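Local structure of Non-structural polyprotein (Sindbis virus, 4GUA) at residues A[10-15]-A[42-47]; A[319-324]-A[539-544]; A[354-359]-A[403-408]. The protein is a precursor of the alphavirus replication proteins, joining the polyprotein-processing cysteine protease of nsP2 with the macro and zinc-binding domains of nsP3. One frame throughout, in Å; residues are numbered along the deposited sequence.

Interaction 2 lies near the middle of the chain, whereas interactions 1 and 3 have their centres about 31 Å from the chain's centre, on opposite sides. Interaction 1 is partly buried: a loop before helix 16-27 and the end of helix 42-45 meet in the protease, held by a carboxylate, a lysine and a small apolar patch. Interaction 2, also partly buried, joins the loop leading into helix 323-333 to a loop of the zinc-binding region, chiefly by van der Waals packing. Interaction 3 is a surface contact of the macro domain, between a loop and strand 405-410, whose one salt bridge joins K406 to E359. None touches another; interactions 2 and 3 come closest, about 14 Å between nearest atoms.

Interaction 1: residues A[10-15]-A[42-47]; sequences SCKTNV and PQFADD
F44 meets both K12 and V15 near the end of helix 42-45, which a Schellman motif closes at D47 in this papain-like (clan CA) protease domain. CG1 of V15 lies over one face of the phenyl ring, 4.0 Å from CD2 of F44, while the K12 chain crosses the phenylalanine at about a right angle. The ring also stacks with W37, and both F44 and V15 are buried. F44 O is gripped twice: K12 NZ donates to it at 2.9 Å, and D47 N reaches it from the other face of the carbonyl plane. D47 then leaves the helix with a positive phi of 57°, and its CG lies anti to the backbone N (chi1 -166°), which carries the carboxylate across to the loop. There it ties down two successive amides just before V15, the N-cap residue of helix 16-27. In clan CA peptidases a helix of this kind commonly begins at the nucleophilic cysteine. Both carboxylate oxygens are met on their syn sides, somewhat out of the carboxylate plane: T13 N donates to OD2 of D47 at 2.8 Å, and N14 N to OD1 of D47 at 2.7 Å.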
ATOM      1  N   SER A  10     -10.183  33.685  13.585  1.00 72.34           N
ATOM      2  CA  SER A  10      -9.866  35.096  13.405  1.00 74.97           C
ATOM      3  C   SER A  10      -8.531  35.306  12.692  1.00 73.35           C
ATOM      4  O   SER A  10      -7.523  34.706  13.061  1.00 71.80           O
ATOM      5  CB  SER A  10      -9.824  35.783  14.770  1.00 80.76           C
ATOM      6  OG  SER A  10      -9.547  37.167  14.645  1.00 89.42           O
ATOM      7  N   CYS A  11      -8.534  36.178  11.682  1.00 74.83           N
ATOM      8  CA  CYS A  11      -7.322  36.521  10.939  1.00 75.29           C
ATOM      9  C   CYS A  11      -6.679  35.334  10.227  1.00 75.22           C
ATOM     10  O   CYS A  11      -5.457  35.256  10.143  1.00 77.64           O
ATOM     11  CB  CYS A  11      -6.299  37.175  11.865  1.00 80.54           C
ATOM     12  SG  CYS A  11      -6.910  38.658  12.697  1.00 99.21           S
ATOM     13  N   LYS A  12      -7.493  34.410   9.726  1.00 75.16           N
ATOM     14  CA  LYS A  12      -6.980  33.243   9.001  1.00 73.50           C
ATOM     15  C   LYS A  12      -7.660  33.146   7.642  1.00 71.51           C
ATOM     16  O   LYS A  12      -8.872  32.920   7.563  1.00 76.10           O
ATOM     17  CB  LYS A  12      -7.213  31.948   9.795  1.00 70.98           C
ATOM     18  CG  LYS A  12      -6.537  31.912  11.158  1.00 67.05           C
ATOM     19  CD  LYS A  12      -5.083  31.488  11.018  1.00 63.34           C
ATOM     20  CE  LYS A  12      -4.319  31.633  12.315  1.00 64.35           C
ATOM     21  NZ  LYS A  12      -2.977  30.999  12.226  1.00 71.37           N
ATOM     22  N   THR A  13      -6.885  33.319   6.573  1.00 63.96           N
ATOM     23  CA  THR A  13      -7.477  33.332   5.240  1.00 64.81           C
ATOM     24  C   THR A  13      -7.716  31.926   4.666  1.00 60.38           C
ATOM     25  O   THR A  13      -8.686  31.759   3.931  1.00 66.68           O
ATOM     26  CB  THR A  13      -6.683  34.226   4.212  1.00 53.51           C
ATOM     27  OG1 THR A  13      -5.512  33.556   3.742  1.00 61.86           O
ATOM     28  CG2 THR A  13      -6.306  35.565   4.830  1.00 48.29           C
ATOM     29  N   ASN A  14      -6.861  30.925   4.914  1.00 52.38           N
ATOM     30  CA  ASN A  14      -7.259  29.601   4.421  1.00 59.59           C
ATOM     31  C   ASN A  14      -7.516  28.547   5.489  1.00 59.90           C
ATOM     32  O   ASN A  14      -6.754  27.606   5.608  1.00 62.19           O
ATOM     33  CB  ASN A  14      -6.130  29.063   3.551  1.00 56.94           C
ATOM     34  CG  ASN A  14      -5.608  30.096   2.592  1.00 53.39           C
ATOM     35  OD1 ASN A  14      -4.585  30.729   2.858  1.00 47.09           O
ATOM     36  ND2 ASN A  14      -6.307  30.290   1.478  1.00 49.72           N
ATOM     37  N   VAL A  15      -8.639  28.628   6.185  1.00 68.77           N
ATOM     38  CA  VAL A  15      -9.008  27.592   7.147  1.00 65.27           C
ATOM     39  C   VAL A  15     -10.332  26.896   6.833  1.00 68.09           C
ATOM     40  O   VAL A  15     -10.875  26.188   7.677  1.00 71.07           O
ATOM     41  CB  VAL A  15      -8.852  28.047   8.608  1.00 61.01           C
ATOM     42  CG1 VAL A  15      -7.407  28.489   8.835  1.00 50.61           C
ATOM     43  CG2 VAL A  15      -9.821  29.145   8.943  1.00 72.45           C
ATOM     44  N   PRO A  42       0.128  22.432  11.986  1.00 53.91           N
ATOM     45  CA  PRO A  42       1.002  23.496  11.498  1.00 47.66           C
ATOM     46  C   PRO A  42       0.323  24.278  10.385  1.00 45.22           C
ATOM     47  O   PRO A  42       0.553  25.477  10.259  1.00 44.00           O
ATOM     48  CB  PRO A  42       2.212  22.732  10.970  1.00 40.07           C
ATOM     49  CG  PRO A  42       2.230  21.465  11.788  1.00 41.89           C
ATOM     50  CD  PRO A  42       0.796  21.119  11.988  1.00 54.16           C
ATOM     51  N   GLN A  43      -0.512  23.599   9.603  1.00 44.21           N
ATOM     52  CA  GLN A  43      -1.225  24.229   8.491  1.00 48.68           C
ATOM     53  C   GLN A  43      -2.163  25.324   8.999  1.00 51.75           C
ATOM     54  O   GLN A  43      -2.315  26.358   8.356  1.00 55.26           O
ATOM     55  CB  GLN A  43      -2.026  23.194   7.684  1.00 50.83           C
ATOM     56  CG  GLN A  43      -1.178  22.109   7.032  1.00 46.54           C
ATOM     57  CD  GLN A  43      -0.953  20.921   7.947  1.00 54.92           C
ATOM     58  OE1 GLN A  43      -1.194  20.995   9.159  1.00 53.02           O
ATOM     59  NE2 GLN A  43      -0.474  19.820   7.377  1.00 64.29           N
ATOM     60  N   PHE A  44      -2.810  25.088  10.139  1.00 48.15           N
ATOM     61  CA  PHE A  44      -3.682  26.101  10.723  1.00 53.92           C
ATOM     62  C   PHE A  44      -2.840  27.247  11.279  1.00 57.08           C
ATOM     63  O   PHE A  44      -3.054  28.409  10.940  1.00 58.42           O
ATOM     64  CB  PHE A  44      -4.539  25.501  11.838  1.00 52.55           C
ATOM     65  CG  PHE A  44      -5.583  26.442  12.378  1.00 48.49           C
ATOM     66  CD1 PHE A  44      -5.223  27.507  13.182  1.00 50.92           C
ATOM     67  CD2 PHE A  44      -6.927  26.239  12.111  1.00 51.65           C
ATOM     68  CE1 PHE A  44      -6.178  28.372  13.695  1.00 51.83           C
ATOM     69  CE2 PHE A  44      -7.897  27.098  12.624  1.00 51.62           C
ATOM     70  CZ  PHE A  44      -7.521  28.164  13.414  1.00 52.54           C
ATOM     71  N   ALA A  45      -1.863  26.904  12.110  1.00 60.87           N
ATOM     72  CA  ALA A  45      -0.964  27.886  12.717  1.00 57.96           C
ATOM     73  C   ALA A  45      -0.308  28.805  11.686  1.00 56.16           C
ATOM     74  O   ALA A  45      -0.104  29.986  11.946  1.00 56.35           O
ATOM     75  CB  ALA A  45       0.102  27.172  13.517  1.00 55.60           C
ATOM     76  N   ASP A  46       0.052  28.248  10.534  1.00 55.82           N
ATOM     77  CA  ASP A  46       0.668  29.010   9.449  1.00 52.35           C
ATOM     78  C   ASP A  46      -0.321  29.479   8.383  1.00 57.85           C
ATOM     79  O   ASP A  46       0.091  30.016   7.361  1.00 61.95           O
ATOM     80  CB  ASP A  46       1.772  28.190   8.794  1.00 60.15           C
ATOM     81  CG  ASP A  46       2.931  27.923   9.737  1.00 70.66           C
ATOM     82  OD1 ASP A  46       3.086  28.705  10.702  1.00 69.81           O
ATOM     83  OD2 ASP A  46       3.682  26.943   9.515  1.00 74.84           O
ATOM     84  N   ASP A  47      -1.613  29.236   8.603  1.00 62.87           N
ATOM     85  CA  ASP A  47      -2.676  29.695   7.703  1.00 58.26           C
ATOM     86  C   ASP A  47      -2.487  29.205   6.270  1.00 55.98           C
ATOM     87  O   ASP A  47      -2.297  30.003   5.351  1.00 59.27           O
ATOM     88  CB  ASP A  47      -2.756  31.221   7.726  1.00 61.27           C
ATOM     89  CG  ASP A  47      -4.031  31.752   7.101  1.00 65.42           C
ATOM     90  OD1 ASP A  47      -4.920  30.940   6.762  1.00 60.50           O
ATOM     91  OD2 ASP A  47      -4.147  32.988   6.957  1.00 71.43           O
TER

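Interaction 2: residues A[319-324]-A[539-544]; sequences QFTPHH and KLYSYF
Y541 and L540 both turn CG anti to their carbonyl carbon (chi1 -47° and -66°), and from neighbouring positions their side chains reach segment 319-324 together. The phenol of Y541 crosses T321 at about a right angle, its OH lying 3.4 Å from CG2 of T321. The same oxygen approaches the imidazole of H323 obliquely, 3.4 Å from its CE1. Further back along the ring, CE2 of Y541 meets CD of P322 at 4.1 Å, the two side chains running antiparallel past one another. L540 works with one branch: CD1 lies 3.8 Å from CB of Q319, and touches F320 O and the T321 methyl as well, while CB of L540 lies over one face of the Y541 ring, offset toward the rim. The imidazole is fixed at both nitrogens, because OG1 of T321 and ND1 of H323 share a hydrogen bond of 2.8 Å and NE2 of H323 is bonded to H657 O. The contact brings the zinc-binding region of nsP3 against what is probably the C-terminal part of nsP2, consistent with a compact uncleaved precursor. Strand 519-520 supports Q319 and L540 through W520, whereas F320 packs on helix 275-286 and on V291 of strand 288-294, and P322, the N-cap residue of helix 323-333, leans on E278 of helix 275-286.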
ATOM      1  N   GLN A 319      -3.177  -2.607 -10.670  1.00 72.17           N
ATOM      2  CA  GLN A 319      -3.506  -3.037  -9.322  1.00 66.67           C
ATOM      3  C   GLN A 319      -2.250  -3.029  -8.474  1.00 68.33           C
ATOM      4  O   GLN A 319      -1.414  -3.925  -8.581  1.00 70.69           O
ATOM      5  CB  GLN A 319      -4.123  -4.433  -9.359  1.00 62.67           C
ATOM      6  CG  GLN A 319      -5.422  -4.477 -10.142  1.00 67.53           C
ATOM      7  CD  GLN A 319      -6.007  -5.872 -10.274  1.00 70.83           C
ATOM      8  OE1 GLN A 319      -5.287  -6.872 -10.299  1.00 68.91           O
ATOM      9  NE2 GLN A 319      -7.330  -5.941 -10.375  1.00 74.73           N
ATOM     10  N   PHE A 320      -2.152  -2.034  -7.593  1.00 68.59           N
ATOM     11  CA  PHE A 320      -0.965  -1.844  -6.767  1.00 62.50           C
ATOM     12  C   PHE A 320      -1.213  -2.326  -5.344  1.00 62.49           C
ATOM     13  O   PHE A 320      -2.259  -2.051  -4.765  1.00 66.33           O
ATOM     14  CB  PHE A 320      -0.556  -0.370  -6.747  1.00 57.72           C
ATOM     15  CG  PHE A 320       0.539  -0.059  -5.765  1.00 63.46           C
ATOM     16  CD1 PHE A 320       1.876  -0.150  -6.141  1.00 58.58           C
ATOM     17  CD2 PHE A 320       0.237   0.319  -4.462  1.00 64.55           C
ATOM     18  CE1 PHE A 320       2.892   0.129  -5.238  1.00 53.15           C
ATOM     19  CE2 PHE A 320       1.247   0.598  -3.553  1.00 60.91           C
ATOM     20  CZ  PHE A 320       2.578   0.502  -3.942  1.00 53.96           C
ATOM     21  N   THR A 321      -0.246  -3.046  -4.787  1.00 62.77           N
ATOM     22  CA  THR A 321      -0.313  -3.461  -3.392  1.00 61.99           C
ATOM     23  C   THR A 321       1.017  -3.144  -2.720  1.00 58.92           C
ATOM     24  O   THR A 321       2.066  -3.277  -3.344  1.00 64.09           O
ATOM     25  CB  THR A 321      -0.651  -4.960  -3.272  1.00 64.64           C
ATOM     26  OG1 THR A 321       0.403  -5.750  -3.842  1.00 57.38           O
ATOM     27  CG2 THR A 321      -1.956  -5.266  -3.997  1.00 64.98           C
ATOM     28  N   PRO A 322       0.977  -2.685  -1.456  1.00 56.46           N
ATOM     29  CA  PRO A 322       2.224  -2.214  -0.850  1.00 59.12           C
ATOM     30  C   PRO A 322       3.074  -3.289  -0.176  1.00 63.06           C
ATOM     31  O   PRO A 322       3.715  -2.990   0.829  1.00 61.90           O
ATOM     32  CB  PRO A 322       1.717  -1.252   0.222  1.00 60.22           C
ATOM     33  CG  PRO A 322       0.445  -1.902   0.685  1.00 57.54           C
ATOM     34  CD  PRO A 322      -0.174  -2.507  -0.552  1.00 57.63           C
ATOM     35  N   HIS A 323       3.156  -4.483  -0.743  1.00 66.61           N
ATOM     36  CA  HIS A 323       3.907  -5.552  -0.102  1.00 58.34           C
ATOM     37  C   HIS A 323       5.376  -5.207  -0.209  1.00 60.20           C
ATOM     38  O   HIS A 323       6.104  -5.137   0.786  1.00 64.66           O
ATOM     39  CB  HIS A 323       3.607  -6.886  -0.765  1.00 59.03           C
ATOM     40  CG  HIS A 323       2.180  -7.315  -0.626  1.00 64.52           C
ATOM     41  ND1 HIS A 323       1.169  -6.816  -1.419  1.00 65.82           N
ATOM     42  CD2 HIS A 323       1.598  -8.209   0.208  1.00 65.75           C
ATOM     43  CE1 HIS A 323       0.024  -7.377  -1.073  1.00 61.57           C
ATOM     44  NE2 HIS A 323       0.257  -8.227  -0.090  1.00 63.98           N
ATOM     45  N   HIS A 324       5.798  -4.994  -1.448  1.00 56.92           N
ATOM     46  CA  HIS A 324       7.174  -4.655  -1.750  1.00 51.02           C
ATOM     47  C   HIS A 324       7.605  -3.390  -1.036  1.00 57.38           C
ATOM     48  O   HIS A 324       8.568  -3.392  -0.284  1.00 59.76           O
ATOM     49  CB  HIS A 324       7.334  -4.447  -3.244  1.00 50.60           C
ATOM     50  CG  HIS A 324       8.651  -3.858  -3.625  1.00 51.05           C
ATOM     51  ND1 HIS A 324       8.761  -2.757  -4.444  1.00 56.87           N
ATOM     52  CD2 HIS A 324       9.915  -4.207  -3.292  1.00 50.79           C
ATOM     53  CE1 HIS A 324      10.039  -2.458  -4.603  1.00 56.96           C
ATOM     54  NE2 HIS A 324      10.759  -3.322  -3.916  1.00 49.60           N
ATOM     55  N   LYS A 539      -8.149   1.761  -4.898  1.00 61.13           N
ATOM     56  CA  LYS A 539      -7.393   0.952  -3.949  1.00 52.68           C
ATOM     57  C   LYS A 539      -8.084  -0.389  -3.662  1.00 56.92           C
ATOM     58  O   LYS A 539      -9.293  -0.527  -3.830  1.00 60.72           O
ATOM     59  CB  LYS A 539      -7.172   1.716  -2.643  1.00 49.83           C
ATOM     60  CG  LYS A 539      -8.424   1.849  -1.788  1.00 53.82           C
ATOM     61  CD  LYS A 539      -8.136   2.574  -0.488  1.00 55.72           C
ATOM     62  CE  LYS A 539      -8.416   4.059  -0.608  1.00 64.41           C
ATOM     63  NZ  LYS A 539      -8.464   4.686   0.731  1.00 72.41           N
ATOM     64  N   LEU A 540      -7.290  -1.376  -3.252  1.00 57.48           N
ATOM     65  CA  LEU A 540      -7.745  -2.756  -3.135  1.00 56.01           C
ATOM     66  C   LEU A 540      -8.124  -3.222  -1.720  1.00 58.15           C
ATOM     67  O   LEU A 540      -8.484  -4.392  -1.521  1.00 50.78           O
ATOM     68  CB  LEU A 540      -6.679  -3.674  -3.730  1.00 57.17           C
ATOM     69  CG  LEU A 540      -6.516  -3.477  -5.241  1.00 56.67           C
ATOM     70  CD1 LEU A 540      -5.274  -4.164  -5.758  1.00 52.79           C
ATOM     71  CD2 LEU A 540      -7.751  -3.961  -5.997  1.00 56.48           C
ATOM     72  N   TYR A 541      -8.046  -2.313  -0.752  1.00 59.68           N
ATOM     73  CA  TYR A 541      -8.369  -2.631   0.638  1.00 56.61           C
ATOM     74  C   TYR A 541      -9.206  -1.518   1.256  1.00 53.86           C
ATOM     75  O   TYR A 541      -8.932  -0.340   1.053  1.00 57.24           O
ATOM     76  CB  TYR A 541      -7.086  -2.810   1.467  1.00 53.71           C
ATOM     77  CG  TYR A 541      -6.036  -3.692   0.827  1.00 53.53           C
ATOM     78  CD1 TYR A 541      -6.067  -5.070   0.996  1.00 57.47           C
ATOM     79  CD2 TYR A 541      -5.002  -3.148   0.077  1.00 52.26           C
ATOM     80  CE1 TYR A 541      -5.107  -5.881   0.422  1.00 61.39           C
ATOM     81  CE2 TYR A 541      -4.034  -3.954  -0.502  1.00 54.91           C
ATOM     82  CZ  TYR A 541      -4.091  -5.318  -0.327  1.00 60.61           C
ATOM     83  OH  TYR A 541      -3.134  -6.129  -0.898  1.00 63.32           O
ATOM     84  N   SER A 542     -10.230  -1.881   2.008  1.00 56.34           N
ATOM     85  CA  SER A 542     -11.025  -0.877   2.699  1.00 62.91           C
ATOM     86  C   SER A 542     -11.742  -1.455   3.916  1.00 68.71           C
ATOM     87  O   SER A 542     -12.037  -2.650   3.963  1.00 70.46           O
ATOM     88  CB  SER A 542     -12.047  -0.272   1.738  1.00 62.68           C
ATOM     89  OG  SER A 542     -12.660   0.861   2.317  1.00 68.25           O
ATOM     90  N   TYR A 543     -12.016  -0.607   4.902  1.00 64.37           N
ATOM     91  CA  TYR A 543     -12.901  -0.990   6.000  1.00 60.10           C
ATOM     92  C   TYR A 543     -14.362  -0.606   5.727  1.00 61.61           C
ATOM     93  O   TYR A 543     -15.254  -0.980   6.487  1.00 65.34           O
ATOM     94  CB  TYR A 543     -12.450  -0.351   7.308  1.00 58.18           C
ATOM     95  CG  TYR A 543     -11.247  -1.010   7.943  1.00 59.68           C
ATOM     96  CD1 TYR A 543     -11.388  -2.176   8.681  1.00 55.56           C
ATOM     97  CD2 TYR A 543      -9.980  -0.448   7.841  1.00 51.29           C
ATOM     98  CE1 TYR A 543     -10.310  -2.770   9.271  1.00 55.66           C
ATOM     99  CE2 TYR A 543      -8.897  -1.038   8.431  1.00 47.71           C
ATOM    100  CZ  TYR A 543      -9.066  -2.200   9.150  1.00 54.82           C
ATOM    101  OH  TYR A 543      -7.990  -2.811   9.753  1.00 57.30           O
ATOM    102  N   PHE A 544     -14.598   0.162   4.663  1.00 49.54           N
ATOM    103  CA  PHE A 544     -15.950   0.564   4.297  1.00 51.63           C
ATOM    104  C   PHE A 544     -16.646   1.327   5.408  1.00 57.28           C
ATOM    105  O   PHE A 544     -17.868   1.259   5.543  1.00 55.75           O
ATOM    106  CB  PHE A 544     -16.786  -0.654   3.894  1.00 50.22           C
ATOM    107  CG  PHE A 544     -16.334  -1.277   2.621  1.00 55.59           C
ATOM    108  CD1 PHE A 544     -16.791  -0.795   1.407  1.00 58.42           C
ATOM    109  CD2 PHE A 544     -15.415  -2.314   2.628  1.00 55.64           C
ATOM    110  CE1 PHE A 544     -16.357  -1.346   0.219  1.00 60.40           C
ATOM    111  CE2 PHE A 544     -14.977  -2.874   1.445  1.00 58.32           C
ATOM    112  CZ  PHE A 544     -15.446  -2.389   0.238  1.00 60.67           C
TER

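Interaction 3: residues A[354-359]-A[403-408]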
ATOM      1  N   ALA A 354      22.009 -23.938 -14.187  1.00 93.75           N
ATOM      2  CA  ALA A 354      22.847 -24.446 -13.103  1.00 91.37           C
ATOM      3  C   ALA A 354      24.120 -23.621 -12.964  1.00 83.80           C
ATOM      4  O   ALA A 354      24.722 -23.559 -11.888  1.00 86.84           O
ATOM      5  CB  ALA A 354      23.193 -25.905 -13.339  1.00 93.77           C
ATOM      6  N   ASP A 355      24.522 -22.977 -14.052  1.00 70.14           N
ATOM      7  CA  ASP A 355      25.758 -22.205 -14.066  1.00 61.59           C
ATOM      8  C   ASP A 355      25.539 -20.723 -13.737  1.00 64.67           C
ATOM      9  O   ASP A 355      26.467 -19.916 -13.829  1.00 74.93           O
ATOM     10  CB  ASP A 355      26.467 -22.367 -15.418  1.00 85.57           C
ATOM     11  CG  ASP A 355      27.123 -23.740 -15.579  1.00 94.40           C
ATOM     12  OD1 ASP A 355      27.745 -24.222 -14.605  1.00 94.42           O
ATOM     13  OD2 ASP A 355      27.022 -24.331 -16.678  1.00 95.95           O
ATOM     14  N   CYS A 356      24.319 -20.364 -13.356  1.00103.46           N
ATOM     15  CA  CYS A 356      23.979 -18.962 -13.128  1.00 94.18           C
ATOM     16  C   CYS A 356      24.891 -18.274 -12.104  1.00 88.41           C
ATOM     17  O   CYS A 356      25.355 -18.894 -11.142  1.00 80.72           O
ATOM     18  CB  CYS A 356      22.512 -18.830 -12.699  1.00 90.40           C
ATOM     19  SG  CYS A 356      22.100 -19.559 -11.097  1.00 84.24           S
ATOM     20  N   GLN A 357      25.157 -16.990 -12.344  1.00 89.77           N
ATOM     21  CA  GLN A 357      25.931 -16.155 -11.427  1.00 86.36           C
ATOM     22  C   GLN A 357      25.050 -15.320 -10.491  1.00 78.42           C
ATOM     23  O   GLN A 357      25.564 -14.592  -9.647  1.00 77.12           O
ATOM     24  CB  GLN A 357      26.855 -15.223 -12.220  1.00 91.60           C
ATOM     25  CG  GLN A 357      28.018 -15.921 -12.913  1.00 95.99           C
ATOM     26  CD  GLN A 357      28.959 -16.600 -11.930  1.00101.20           C
ATOM     27  OE1 GLN A 357      29.549 -15.945 -11.066  1.00105.82           O
ATOM     28  NE2 GLN A 357      29.103 -17.918 -12.054  1.00 96.19           N
ATOM     29  N   GLU A 358      23.732 -15.410 -10.640  1.00 78.73           N
ATOM     30  CA  GLU A 358      22.815 -14.595  -9.837  1.00 77.16           C
ATOM     31  C   GLU A 358      22.748 -15.108  -8.403  1.00 71.89           C
ATOM     32  O   GLU A 358      22.958 -16.294  -8.167  1.00 74.96           O
ATOM     33  CB  GLU A 358      21.417 -14.590 -10.456  1.00 81.87           C
ATOM     34  CG  GLU A 358      21.288 -13.769 -11.734  1.00 86.43           C
ATOM     35  CD  GLU A 358      21.974 -14.402 -12.925  1.00 89.51           C
ATOM     36  OE1 GLU A 358      22.069 -15.647 -12.966  1.00 91.27           O
ATOM     37  OE2 GLU A 358      22.409 -13.653 -13.830  1.00 88.25           O
ATOM     38  N   GLU A 359      22.443 -14.223  -7.455  1.00 69.64           N
ATOM     39  CA  GLU A 359      22.469 -14.565  -6.025  1.00 62.21           C
ATOM     40  C   GLU A 359      21.570 -15.747  -5.677  1.00 66.17           C
ATOM     41  O   GLU A 359      21.940 -16.608  -4.871  1.00 69.47           O
ATOM     42  CB  GLU A 359      22.072 -13.364  -5.165  1.00 54.96           C
ATOM     43  CG  GLU A 359      22.026 -13.679  -3.674  1.00 61.33           C
ATOM     44  CD  GLU A 359      21.703 -12.468  -2.810  1.00 69.60           C
ATOM     45  OE1 GLU A 359      21.882 -11.321  -3.287  1.00 71.30           O
ATOM     46  OE2 GLU A 359      21.255 -12.671  -1.655  1.00 68.84           O
ATOM     47  N   LEU A 403      25.022 -24.730   0.504  1.00 76.75           N
ATOM     48  CA  LEU A 403      26.290 -24.030   0.681  1.00 79.89           C
ATOM     49  C   LEU A 403      26.095 -22.527   0.457  1.00 87.92           C
ATOM     50  O   LEU A 403      25.357 -21.881   1.204  1.00 89.78           O
ATOM     51  CB  LEU A 403      27.362 -24.622  -0.231  1.00 79.61           C
ATOM     52  CG  LEU A 403      27.729 -26.059   0.162  1.00 82.64           C
ATOM     53  CD1 LEU A 403      28.526 -26.753  -0.933  1.00 88.34           C
ATOM     54  CD2 LEU A 403      28.500 -26.093   1.484  1.00 76.43           C
ATOM     55  N   GLY A 404      26.753 -21.964  -0.551  1.00 94.41           N
ATOM     56  CA  GLY A 404      26.686 -20.529  -0.762  1.00 96.50           C
ATOM     57  C   GLY A 404      25.583 -20.038  -1.688  1.00 92.30           C
ATOM     58  O   GLY A 404      25.673 -18.922  -2.205  1.00 96.88           O
ATOM     59  N   LYS A 405      24.549 -20.841  -1.922  1.00 77.86           N
ATOM     60  CA  LYS A 405      23.522 -20.436  -2.880  1.00 68.35           C
ATOM     61  C   LYS A 405      22.085 -20.644  -2.429  1.00 66.98           C
ATOM     62  O   LYS A 405      21.738 -21.693  -1.897  1.00 69.45           O
ATOM     63  CB  LYS A 405      23.701 -21.156  -4.206  1.00 60.66           C
ATOM     64  CG  LYS A 405      22.763 -20.614  -5.259  1.00 65.29           C
ATOM     65  CD  LYS A 405      23.238 -20.947  -6.644  1.00 74.42           C
ATOM     66  CE  LYS A 405      24.246 -19.932  -7.157  1.00 77.80           C
ATOM     67  NZ  LYS A 405      23.611 -18.648  -7.527  1.00 74.95           N
ATOM     68  N   LYS A 406      21.246 -19.645  -2.692  1.00 66.00           N
ATOM     69  CA  LYS A 406      19.830 -19.732  -2.367  1.00 72.38           C
ATOM     70  C   LYS A 406      19.064 -20.363  -3.518  1.00 73.19           C
ATOM     71  O   LYS A 406      19.002 -19.815  -4.615  1.00 72.71           O
ATOM     72  CB  LYS A 406      19.258 -18.341  -2.084  1.00 75.23           C
ATOM     73  CG  LYS A 406      19.829 -17.686  -0.846  1.00 75.56           C
ATOM     74  CD  LYS A 406      19.171 -16.351  -0.554  1.00 70.52           C
ATOM     75  CE  LYS A 406      19.913 -15.611   0.545  1.00 72.80           C
ATOM     76  NZ  LYS A 406      21.252 -15.128   0.090  1.00 77.44           N
ATOM     77  N   VAL A 407      18.490 -21.531  -3.257  1.00 71.13           N
ATOM     78  CA  VAL A 407      17.628 -22.195  -4.217  1.00 69.66           C
ATOM     79  C   VAL A 407      16.181 -22.081  -3.755  1.00 67.55           C
ATOM     80  O   VAL A 407      15.809 -22.609  -2.710  1.00 67.32           O
ATOM     81  CB  VAL A 407      18.006 -23.671  -4.371  1.00 71.01           C
ATOM     82  CG1 VAL A 407      17.124 -24.339  -5.413  1.00 74.45           C
ATOM     83  CG2 VAL A 407      19.474 -23.799  -4.745  1.00 72.96           C
ATOM     84  N   ILE A 408      15.379 -21.364  -4.535  1.00 63.64           N
ATOM     85  CA  ILE A 408      13.965 -21.179  -4.244  1.00 60.91           C
ATOM     86  C   ILE A 408      13.134 -22.142  -5.088  1.00 62.74           C
ATOM     87  O   ILE A 408      13.097 -22.027  -6.312  1.00 61.40           O
ATOM     88  CB  ILE A 408      13.531 -19.751  -4.581  1.00 55.93           C
ATOM     89  CG1 ILE A 408      14.348 -18.749  -3.774  1.00 53.93           C
ATOM     90  CG2 ILE A 408      12.044 -19.573  -4.331  1.00 60.97           C
ATOM     91  CD1 ILE A 408      14.098 -17.310  -4.165  1.00 56.77           C
TER
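K405 and K406, successive residues of strand 405-410, reach segment 354-359 in two different ways in the macro domain sheet, where their strand runs between 360-364 and 397-402. The more closely packed part is made by K405. Its chain bends at chi3 and chi4 (-85° and -74°), turning the ammonium group toward the loop, where NZ of K405 lies 4.0 Å from SG of C356. C356 is buried here and also packs on V361 and A447 of the adjoining strands, while the carboxylate of E358 is occupied by T482 and Y484. On the looser side, nearer solvent, E359 and K406 lie alongside one another and point the same way. The closest approach is at their charged ends: K406 NZ donates to OE2 of E359 at 3.0 Å, a salt bridge that uses the anti lone pair of the oxygen. The other carboxylate oxygen, OE1 of E359, accepts from K444 N, so both oxygens have a partner and the group's rotation is restrained. The one salt bridge across this contact thus adds to the backbone bonds that pair strand 405-410 with 360-364, an attraction that water probably weakens on the exposed side.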